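Local coordinates for reticulocyte binding protein (PDB 3FAW) that probably hydrolyses alpha-1,6-glucosidic linkages in pullulan and related branched glucans, as a pullulanase secreted and anchored to the streptococcal cell wall, at residues 214-219 with 401-406; 225-230 with 322-327; 293-298 with 356-361. All blocks are in the same frame, centred on the assembly; numbering follows the deposited sequence.

Interaction 1 of 3, residues 214-219 with 401-406; sequences VKILDP and FEDIEP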
loop_
_atom_site.group_PDB
_atom_site.type_symbol
_atom_site.label_atom_id
_atom_site.label_comp_id
_atom_site.label_asym_id
_atom_site.label_seq_id
_atom_site.Cartn_x
_atom_site.Cartn_y
_atom_site.Cartn_z
ATOM N N VAL A 214 6.618 14.526 27.740
ATOM C CA VAL A 214 6.802 14.490 26.288
ATOM C C VAL A 214 5.563 15.006 25.546
ATOM O O VAL A 214 4.437 14.811 25.995
ATOM C CB VAL A 214 7.188 13.067 25.808
ATOM C CG1 VAL A 214 6.001 12.103 25.910
ATOM C CG2 VAL A 214 7.747 13.117 24.392
ATOM N N LYS A 215 5.790 15.674 24.416
ATOM C CA LYS A 215 4.707 16.255 23.616
ATOM C C LYS A 215 4.379 15.354 22.431
ATOM O O LYS A 215 5.254 15.066 21.602
ATOM C CB LYS A 215 5.080 17.669 23.156
ATOM C CG LYS A 215 5.232 18.651 24.322
ATOM C CD LYS A 215 5.777 20.013 23.903
ATOM C CE LYS A 215 6.015 20.891 25.132
ATOM N NZ LYS A 215 6.530 22.250 24.803
ATOM N N ILE A 216 3.122 14.913 22.352
ATOM C CA ILE A 216 2.709 13.894 21.373
ATOM C C ILE A 216 1.653 14.384 20.373
ATOM O O ILE A 216 0.991 15.402 20.586
ATOM C CB ILE A 216 2.231 12.570 22.071
ATOM C CG1 ILE A 216 0.901 12.749 22.812
ATOM C CG2 ILE A 216 3.303 12.061 23.040
ATOM C CD1 ILE A 216 -0.331 12.576 21.955
ATOM N N LEU A 217 1.515 13.635 19.281
ATOM C CA LEU A 217 0.559 13.944 18.215
ATOM C C LEU A 217 -0.664 13.055 18.369
ATOM O O LEU A 217 -0.541 11.833 18.392
ATOM C CB LEU A 217 1.198 13.719 16.836
ATOM C CG LEU A 217 0.269 13.720 15.614
ATOM C CD1 LEU A 217 -0.560 14.999 15.562
ATOM C CD2 LEU A 217 1.059 13.540 14.311
ATOM N N ASP A 218 -1.837 13.676 18.483
ATOM C CA ASP A 218 -3.106 12.951 18.545
ATOM C C ASP A 218 -3.196 11.966 17.371
ATOM O O ASP A 218 -3.241 12.387 16.213
ATOM C CB ASP A 218 -4.269 13.950 18.504
ATOM C CG ASP A 218 -5.620 13.308 18.770
ATOM O OD1 ASP A 218 -5.701 12.068 18.917
ATOM O OD2 ASP A 218 -6.618 14.057 18.834
ATOM N N PRO A 219 -3.201 10.647 17.659
ATOM C CA PRO A 219 -3.290 9.684 16.557
ATOM C C PRO A 219 -4.598 9.749 15.759
ATOM O O PRO A 219 -4.614 9.339 14.606
ATOM C CB PRO A 219 -3.124 8.317 17.245
ATOM C CG PRO A 219 -3.336 8.545 18.675
ATOM C CD PRO A 219 -3.095 9.990 18.974
ATOM N N PHE A 401 3.969 6.771 18.579
ATOM C CA PHE A 401 3.027 6.054 19.434
ATOM C C PHE A 401 3.644 5.651 20.777
ATOM O O PHE A 401 2.940 5.594 21.783
ATOM C CB PHE A 401 2.500 4.814 18.710
ATOM C CG PHE A 401 1.385 5.104 17.743
ATOM C CD1 PHE A 401 0.071 5.132 18.173
ATOM C CD2 PHE A 401 1.651 5.341 16.402
ATOM C CE1 PHE A 401 -0.961 5.399 17.287
ATOM C CE2 PHE A 401 0.627 5.615 15.515
ATOM C CZ PHE A 401 -0.682 5.638 15.957
ATOM N N GLU A 402 4.949 5.383 20.801
ATOM C CA GLU A 402 5.610 4.927 22.033
ATOM C C GLU A 402 5.597 6.001 23.119
ATOM O O GLU A 402 5.506 5.685 24.306
ATOM C CB GLU A 402 7.045 4.471 21.759
ATOM C CG GLU A 402 7.660 3.592 22.862
ATOM C CD GLU A 402 7.050 2.196 22.948
ATOM O OE1 GLU A 402 6.259 1.816 22.059
ATOM O OE2 GLU A 402 7.369 1.463 23.912
ATOM N N ASP A 403 5.684 7.266 22.715
ATOM C CA ASP A 403 5.554 8.380 23.654
ATOM C C ASP A 403 4.176 8.430 24.313
ATOM O O ASP A 403 4.056 8.874 25.445
ATOM C CB ASP A 403 5.801 9.722 22.956
ATOM C CG ASP A 403 7.271 9.979 22.660
ATOM O OD1 ASP A 403 8.143 9.278 23.214
ATOM O OD2 ASP A 403 7.548 10.905 21.870
ATOM N N ILE A 404 3.139 7.999 23.596
ATOM C CA ILE A 404 1.765 8.123 24.086
ATOM C C ILE A 404 1.500 7.115 25.192
ATOM O O ILE A 404 1.021 7.469 26.268
ATOM C CB ILE A 404 0.731 7.919 22.957
ATOM C CG1 ILE A 404 0.941 8.957 21.844
ATOM C CG2 ILE A 404 -0.692 8.010 23.512
ATOM C CD1 ILE A 404 0.040 8.766 20.637
ATOM N N GLU A 405 1.807 5.854 24.906
ATOM C CA GLU A 405 1.659 4.765 25.867
ATOM C C GLU A 405 2.773 3.764 25.603
ATOM O O GLU A 405 2.802 3.147 24.539
ATOM C CB GLU A 405 0.289 4.095 25.715
ATOM C CG GLU A 405 0.051 2.865 26.605
ATOM C CD GLU A 405 0.081 3.167 28.101
ATOM O OE1 GLU A 405 -0.214 4.308 28.508
ATOM O OE2 GLU A 405 0.386 2.242 28.877
ATOM N N PRO A 406 3.702 3.604 26.560
ATOM C CA PRO A 406 4.814 2.691 26.319
ATOM C C PRO A 406 4.394 1.227 26.433
ATOM O O PRO A 406 3.402 0.910 27.098
ATOM C CB PRO A 406 5.817 3.059 27.417
ATOM C CG PRO A 406 4.982 3.587 28.525
ATOM C CD PRO A 406 3.779 4.235 27.890
HETATM O O HOH W 1 5.824 12.395 20.405
#

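Interaction 2 of 3, residues 225-230 with 322-327; sequences AEWDSN and FYVNEM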
loop_
_atom_site.group_PDB
_atom_site.type_symbol
_atom_site.label_atom_id
_atom_site.label_comp_id
_atom_site.label_asym_id
_atom_site.label_seq_id
_atom_site.Cartn_x
_atom_site.Cartn_y
_atom_site.Cartn_z
ATOM N N ALA A 225 -1.237 21.084 11.142
ATOM C CA ALA A 225 -0.548 22.305 10.728
ATOM C C ALA A 225 0.436 21.975 9.612
ATOM O O ALA A 225 0.919 20.845 9.528
ATOM C CB ALA A 225 0.188 22.930 11.906
ATOM N N GLU A 226 0.720 22.954 8.753
ATOM C CA GLU A 226 1.733 22.787 7.707
ATOM C C GLU A 226 3.011 22.223 8.333
ATOM O O GLU A 226 3.440 22.678 9.396
ATOM C CB GLU A 226 2.003 24.100 6.947
ATOM C CG GLU A 226 2.717 25.227 7.726
ATOM C CD GLU A 226 1.870 25.868 8.821
ATOM O OE1 GLU A 226 0.642 25.641 8.869
ATOM O OE2 GLU A 226 2.442 26.610 9.643
ATOM N N TRP A 227 3.590 21.218 7.682
ATOM C CA TRP A 227 4.653 20.405 8.282
ATOM C C TRP A 227 5.957 20.490 7.487
ATOM O O TRP A 227 5.973 20.338 6.260
ATOM C CB TRP A 227 4.179 18.951 8.409
ATOM C CG TRP A 227 5.218 17.967 8.871
ATOM C CD1 TRP A 227 5.628 16.847 8.208
ATOM C CD2 TRP A 227 5.970 18.007 10.093
ATOM N NE1 TRP A 227 6.590 16.192 8.938
ATOM C CE2 TRP A 227 6.819 16.879 10.098
ATOM C CE3 TRP A 227 6.015 18.889 11.180
ATOM C CZ2 TRP A 227 7.701 16.606 11.146
ATOM C CZ3 TRP A 227 6.892 18.617 12.222
ATOM C CH2 TRP A 227 7.723 17.484 12.198
ATOM N N ASP A 228 7.039 20.756 8.210
ATOM C CA ASP A 228 8.389 20.754 7.657
ATOM C C ASP A 228 9.286 20.032 8.657
ATOM O O ASP A 228 9.571 20.568 9.725
ATOM C CB ASP A 228 8.872 22.197 7.426
ATOM C CG ASP A 228 10.305 22.271 6.915
ATOM O OD1 ASP A 228 10.862 21.233 6.495
ATOM O OD2 ASP A 228 10.880 23.378 6.937
ATOM N N SER A 229 9.722 18.820 8.307
ATOM C CA SER A 229 10.487 17.971 9.239
ATOM C C SER A 229 11.842 18.550 9.654
ATOM O O SER A 229 12.428 18.097 10.641
ATOM C CB SER A 229 10.664 16.547 8.691
ATOM O OG SER A 229 11.301 16.529 7.427
ATOM N N ASN A 230 12.336 19.544 8.916
ATOM C CA ASN A 230 13.535 20.280 9.328
ATOM C C ASN A 230 13.355 21.035 10.651
ATOM O O ASN A 230 14.335 21.330 11.332
ATOM C CB ASN A 230 13.974 21.260 8.232
ATOM C CG ASN A 230 14.620 20.566 7.041
ATOM O OD1 ASN A 230 14.356 20.922 5.892
ATOM N ND2 ASN A 230 15.472 19.577 7.309
ATOM N N PHE A 322 6.269 11.735 7.094
ATOM C CA PHE A 322 7.147 12.500 7.985
ATOM C C PHE A 322 8.245 13.289 7.268
ATOM O O PHE A 322 8.384 14.498 7.473
ATOM C CB PHE A 322 7.770 11.551 9.023
ATOM C CG PHE A 322 8.534 12.251 10.122
ATOM C CD1 PHE A 322 7.891 12.639 11.291
ATOM C CD2 PHE A 322 9.898 12.502 9.992
ATOM C CE1 PHE A 322 8.594 13.280 12.311
ATOM C CE2 PHE A 322 10.611 13.139 11.006
ATOM C CZ PHE A 322 9.959 13.528 12.167
ATOM N N TYR A 323 9.036 12.611 6.442
ATOM C CA TYR A 323 10.197 13.243 5.807
ATOM C C TYR A 323 9.779 14.098 4.611
ATOM O O TYR A 323 9.734 13.623 3.474
ATOM C CB TYR A 323 11.221 12.192 5.388
ATOM C CG TYR A 323 11.788 11.409 6.548
ATOM C CD1 TYR A 323 11.480 10.063 6.717
ATOM C CD2 TYR A 323 12.635 12.011 7.477
ATOM C CE1 TYR A 323 11.999 9.329 7.776
ATOM C CE2 TYR A 323 13.162 11.283 8.547
ATOM C CZ TYR A 323 12.834 9.943 8.686
ATOM O OH TYR A 323 13.342 9.210 9.732
ATOM N N VAL A 324 9.472 15.362 4.887
ATOM C CA VAL A 324 8.971 16.286 3.872
ATOM C C VAL A 324 8.965 17.735 4.379
ATOM O O VAL A 324 8.879 17.984 5.586
ATOM C CB VAL A 324 7.528 15.910 3.442
ATOM C CG1 VAL A 324 6.534 16.231 4.555
ATOM C CG2 VAL A 324 7.135 16.621 2.149
ATOM N N ASN A 325 9.065 18.672 3.439
ATOM C CA ASN A 325 8.821 20.090 3.685
ATOM C C ASN A 325 7.670 20.512 2.792
ATOM O O ASN A 325 7.841 20.709 1.586
ATOM C CB ASN A 325 10.059 20.942 3.384
ATOM C CG ASN A 325 9.825 22.436 3.625
ATOM O OD1 ASN A 325 8.773 22.850 4.117
ATOM N ND2 ASN A 325 10.819 23.246 3.285
ATOM N N GLU A 326 6.495 20.641 3.388
ATOM C CA GLU A 326 5.278 20.933 2.635
ATOM C C GLU A 326 5.205 22.392 2.161
ATOM O O GLU A 326 4.362 22.733 1.334
ATOM C CB GLU A 326 4.051 20.577 3.477
ATOM C CG GLU A 326 3.975 19.096 3.859
ATOM C CD GLU A 326 2.862 18.785 4.847
ATOM O OE1 GLU A 326 2.350 19.721 5.506
ATOM O OE2 GLU A 326 2.498 17.592 4.962
ATOM N N MET A 327 6.091 23.240 2.680
ATOM C CA MET A 327 6.165 24.634 2.263
ATOM C C MET A 327 7.076 24.851 1.040
ATOM O O MET A 327 7.208 25.978 0.566
ATOM C CB MET A 327 6.623 25.503 3.438
ATOM C CG MET A 327 5.689 25.457 4.651
ATOM S SD MET A 327 3.951 25.807 4.271
ATOM C CE MET A 327 4.060 27.447 3.547
HETATM O O HOH W 2 0.621 18.968 7.528
#

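Interaction 3 of 3, residues 293-298 with 356-361; sequences GTFAAF and GMYSEK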
loop_
_atom_site.group_PDB
_atom_site.type_symbol
_atom_site.label_atom_id
_atom_site.label_comp_id
_atom_site.label_asym_id
_atom_site.label_seq_id
_atom_site.Cartn_x
_atom_site.Cartn_y
_atom_site.Cartn_z
ATOM N N GLY A 293 1.306 19.137 -9.016
ATOM C CA GLY A 293 1.481 18.108 -7.994
ATOM C C GLY A 293 0.485 18.148 -6.849
ATOM O O GLY A 293 0.779 17.658 -5.761
ATOM N N THR A 294 -0.692 18.720 -7.097
ATOM C CA THR A 294 -1.747 18.827 -6.090
ATOM C C THR A 294 -2.974 18.016 -6.500
ATOM O O THR A 294 -3.091 17.599 -7.656
ATOM C CB THR A 294 -2.179 20.300 -5.878
ATOM O OG1 THR A 294 -2.745 20.821 -7.088
ATOM C CG2 THR A 294 -0.991 21.175 -5.449
ATOM N N PHE A 295 -3.881 17.796 -5.544
ATOM C CA PHE A 295 -5.178 17.159 -5.812
ATOM C C PHE A 295 -5.948 17.909 -6.898
ATOM O O PHE A 295 -6.567 17.291 -7.767
ATOM C CB PHE A 295 -6.054 17.113 -4.545
ATOM C CG PHE A 295 -5.487 16.278 -3.420
ATOM C CD1 PHE A 295 -5.086 14.966 -3.636
ATOM C CD2 PHE A 295 -5.384 16.800 -2.135
ATOM C CE1 PHE A 295 -4.569 14.197 -2.599
ATOM C CE2 PHE A 295 -4.874 16.036 -1.095
ATOM C CZ PHE A 295 -4.468 14.730 -1.330
ATOM N N ALA A 296 -5.907 19.239 -6.828
ATOM C CA ALA A 296 -6.625 20.113 -7.760
ATOM C C ALA A 296 -6.088 20.032 -9.195
ATOM O O ALA A 296 -6.859 20.147 -10.151
ATOM C CB ALA A 296 -6.580 21.557 -7.261
ATOM N N ALA A 297 -4.776 19.844 -9.342
ATOM C CA ALA A 297 -4.163 19.657 -10.664
ATOM C C ALA A 297 -4.487 18.269 -11.231
ATOM O O ALA A 297 -4.796 18.130 -12.421
ATOM C CB ALA A 297 -2.646 19.861 -10.585
ATOM N N PHE A 298 -4.411 17.250 -10.374
ATOM C CA PHE A 298 -4.728 15.867 -10.764
ATOM C C PHE A 298 -6.078 15.783 -11.484
ATOM O O PHE A 298 -6.204 15.081 -12.488
ATOM C CB PHE A 298 -4.735 14.953 -9.528
ATOM C CG PHE A 298 -4.558 13.483 -9.840
ATOM C CD1 PHE A 298 -3.384 12.826 -9.483
ATOM C CD2 PHE A 298 -5.567 12.754 -10.466
ATOM C CE1 PHE A 298 -3.214 11.469 -9.749
ATOM C CE2 PHE A 298 -5.403 11.394 -10.740
ATOM C CZ PHE A 298 -4.222 10.752 -10.377
ATOM N N GLY A 356 -0.167 17.550 3.819
ATOM C CA GLY A 356 -0.286 18.899 3.282
ATOM C C GLY A 356 0.463 19.101 1.967
ATOM O O GLY A 356 0.346 20.155 1.352
ATOM N N MET A 357 1.230 18.096 1.532
ATOM C CA MET A 357 2.047 18.203 0.308
ATOM C C MET A 357 1.219 18.382 -0.974
ATOM O O MET A 357 1.685 19.006 -1.931
ATOM C CB MET A 357 2.943 16.968 0.161
ATOM C CG MET A 357 4.087 17.100 -0.860
ATOM S SD MET A 357 5.329 18.325 -0.388
ATOM C CE MET A 357 4.816 19.733 -1.370
ATOM N N TYR A 358 0.006 17.832 -0.987
ATOM C CA TYR A 358 -0.846 17.850 -2.177
ATOM C C TYR A 358 -1.951 18.897 -2.102
ATOM O O TYR A 358 -2.874 18.906 -2.929
ATOM C CB TYR A 358 -1.417 16.450 -2.414
ATOM C CG TYR A 358 -0.345 15.392 -2.351
ATOM C CD1 TYR A 358 0.831 15.527 -3.087
ATOM C CD2 TYR A 358 -0.481 14.271 -1.534
ATOM C CE1 TYR A 358 1.828 14.577 -3.030
ATOM C CE2 TYR A 358 0.510 13.307 -1.476
ATOM C CZ TYR A 358 1.666 13.470 -2.225
ATOM O OH TYR A 358 2.663 12.530 -2.175
ATOM N N SER A 359 -1.827 19.798 -1.131
ATOM C CA SER A 359 -2.771 20.890 -0.938
ATOM C C SER A 359 -2.201 22.191 -1.486
ATOM O O SER A 359 -1.004 22.472 -1.348
ATOM C CB SER A 359 -3.084 21.052 0.553
ATOM O OG SER A 359 -3.851 22.219 0.801
ATOM N N GLU A 360 -3.063 22.990 -2.105
ATOM C CA GLU A 360 -2.673 24.325 -2.558
ATOM C C GLU A 360 -2.485 25.289 -1.381
ATOM O O GLU A 360 -1.728 26.252 -1.482
ATOM C CB GLU A 360 -3.696 24.868 -3.556
ATOM C CG GLU A 360 -3.656 24.139 -4.892
ATOM C CD GLU A 360 -4.478 24.825 -5.955
ATOM O OE1 GLU A 360 -5.694 24.994 -5.736
ATOM O OE2 GLU A 360 -3.911 25.185 -7.010
ATOM N N LYS A 361 -3.156 25.005 -0.264
ATOM C CA LYS A 361 -3.103 25.858 0.925
ATOM C C LYS A 361 -2.787 25.049 2.188
ATOM O O LYS A 361 -3.650 24.881 3.047
ATOM C CB LYS A 361 -4.437 26.595 1.090
ATOM C CG LYS A 361 -4.793 27.487 -0.086
ATOM C CD LYS A 361 -6.004 28.352 0.215
ATOM C CE LYS A 361 -5.634 29.595 1.020
ATOM N NZ LYS A 361 -6.803 30.493 1.227
HETATM O O HOH W 3 3.082 18.153 -4.594
HETATM O O HOH W 4 -5.092 20.459 -4.055
#

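Interaction 1 of 3, residues 214-219 with 401-406
Ile-216 and Ile-404 meet near the middle of this contact, their side chains crossing at about a right angle with CD1 of Ile-216 3.8 Å from CG1 of Ile-404. A second branch of Ile-216, CG2, rests 3.4 Å from CB of Asp-403 as the two side chains slide past each other in opposite directions. The beta-branched residue thus serves two neighbours: with chi1 at 69°, CG1 stands between the backbone N and the carbonyl carbon, on the side of Ile-404, while CG2 faces Asp-403. Ile-404 reaches its terminal CD1 to 3.8 Å from CD of the Pro-219 ring, the two side chains pointing toward each other. The same proline, short, rigid and apolar, brings its CB to 3.6 Å from CE1 of Phe-401, approaching that ring obliquely. At the far end Val-214 sets CG2 3.4 Å from OD2 of Asp-403.

No direct hydrogen bond joins the segments; a water bridges them instead, donating to O of Lys-215 at 3.0 Å and to OD2 of Asp-403 at 2.7 Å. OD2 also forms a salt bridge with Lys-237, which gives the carboxylate a countercharge beside the valine.

The next shell fixes both backbones. Val-214 and Ile-216 are hydrogen-bonded to Ile-207 and Tyr-205 of strand 202-209, and strand alternation turns both side chains toward 401-406, while that of Lys-215 starts out away from them; its NZ pairs with Asp-235. Across the contact, Arg-209 donates to O of Asp-403 and Ser-152 to O of Ile-404, tying the loop after helix 399-402 to the carbohydrate-binding module 48 domain. Apolar groups supply most of the direct contact here between module and catalytic domain, and the water and Lys-237 probably stabilise the ionised carboxylate of Asp-403.

Interaction 2 of 3, residues 225-230 with 322-327
OE1 of Glu-326 is gripped twice: the backbone N of Trp-227 donates to it at 2.9 Å, from above the carboxylate plane, and a water that also donates to O of Ala-225 binds it at 2.8 Å. The same glutamate returns its own N-H to O of Trp-227, 2.9 Å away and nearly straight at 169°. Farther along, Ser-229 N donates to Val-324 O at 3.0 Å. Those two backbone bonds flank a single beta bridge, with Asp-228 and Asn-325 as its non-hydrogen-bonded pair. Trp-227 adds a side-chain bond: with CG anti to the backbone N (chi1 174°), its indole brings NE1 to 2.9 Å from O of Phe-322, in the carbonyl plane and on a lone pair. Its CZ2 then lies over one face of the Phe-322 ring, 3.6 Å from CE1, so the large amphipathic side chain both packs and bonds. Asp-228 and Asn-325 stack their flat ends, carboxylate against amide, with planes only 7° apart; each also accepts a backbone N-H two residues on, making an Asx turn. The isolated bridge joins the loop between strands 212-216 and 241-242 to the long loop following the second barrel strand, 312-315.

Interaction 3 of 3, residues 293-298 with 356-361
Phe-295 offers one ring face to Tyr-358, whose CB sits almost over its centre, 3.7 Å from the ring centroid and 12° off the normal, a CH-pi contact. Beyond CB the tyrosine ring turns its edge toward the same face, an offset edge-to-face pair with planes at 67°. At another part of the tyrosine rim, near its plane, O of Gly-293 lies 3.4 Å from CD1, a favourable place for a carbonyl because ring hydrogens are slightly positive. The phenolic OH of Tyr-358 is hydrogen-bonded to that of Tyr-321.

In the backbone next to the rings, the carbonyl O of Tyr-358 takes two hydrogens: the N-H of Phe-295, at 3.0 Å and in the carbonyl plane, and a water 2.9 Å away that in turn accepts from Ala-296 N. These are N-H groups of the first turn of helix 295-298, which have no preceding helical carbonyl to bond. Thr-294 stands at the N-cap. Its chi1 of 63° places OG1 between the backbone N and the carbonyl carbon, where it accepts from Ala-297 N at 3.2 Å; Gln-291 O is a second partner of this hydroxyl. Both segments belong to the alpha-amylase-type catalytic domain, outside the barrel strands: the short helix precedes strand 312-315, and the loop residues 356-361 come between that strand and helix 367-381. Leu-372 and Leu-375 of the latter helix, together with Glu-371, also touch Phe-295.

Gly-293 adopts positive phi, which glycine tolerates readily, and its O receives a water at 2.6 Å that also donates to O of Met-357. Glu-360 passes its CG by the methyl of Thr-294 at about a right angle. Its OE2 accepts from Gln-291 N, and small Ala-296 brings its CB to 3.9 Å from OE1.

Along the chain the segments come in the order 214-219, 225-230, 293-298, 322-327, 356-361, 401-406, so interaction 1 encloses the other two, while interactions 2 and 3 interlock by alternating. Interactions 2 and 3 lie about 14 Å apart between centres and touch: Glu-326 OE2 probably accepts from Gly-356 N, and Val-324 packs on Met-357, both within the long loop after barrel strand 312-315. Interaction 1 is about 19 Å from interaction 2 and 29 Å from interaction 3, centre to centre, and touches neither. Interactions 1 and 2 join the carbohydrate-binding module 48 sheet and the loop after its strand 212-216 to the catalytic domain; interaction 3 continues within that domain, consistent with their close association.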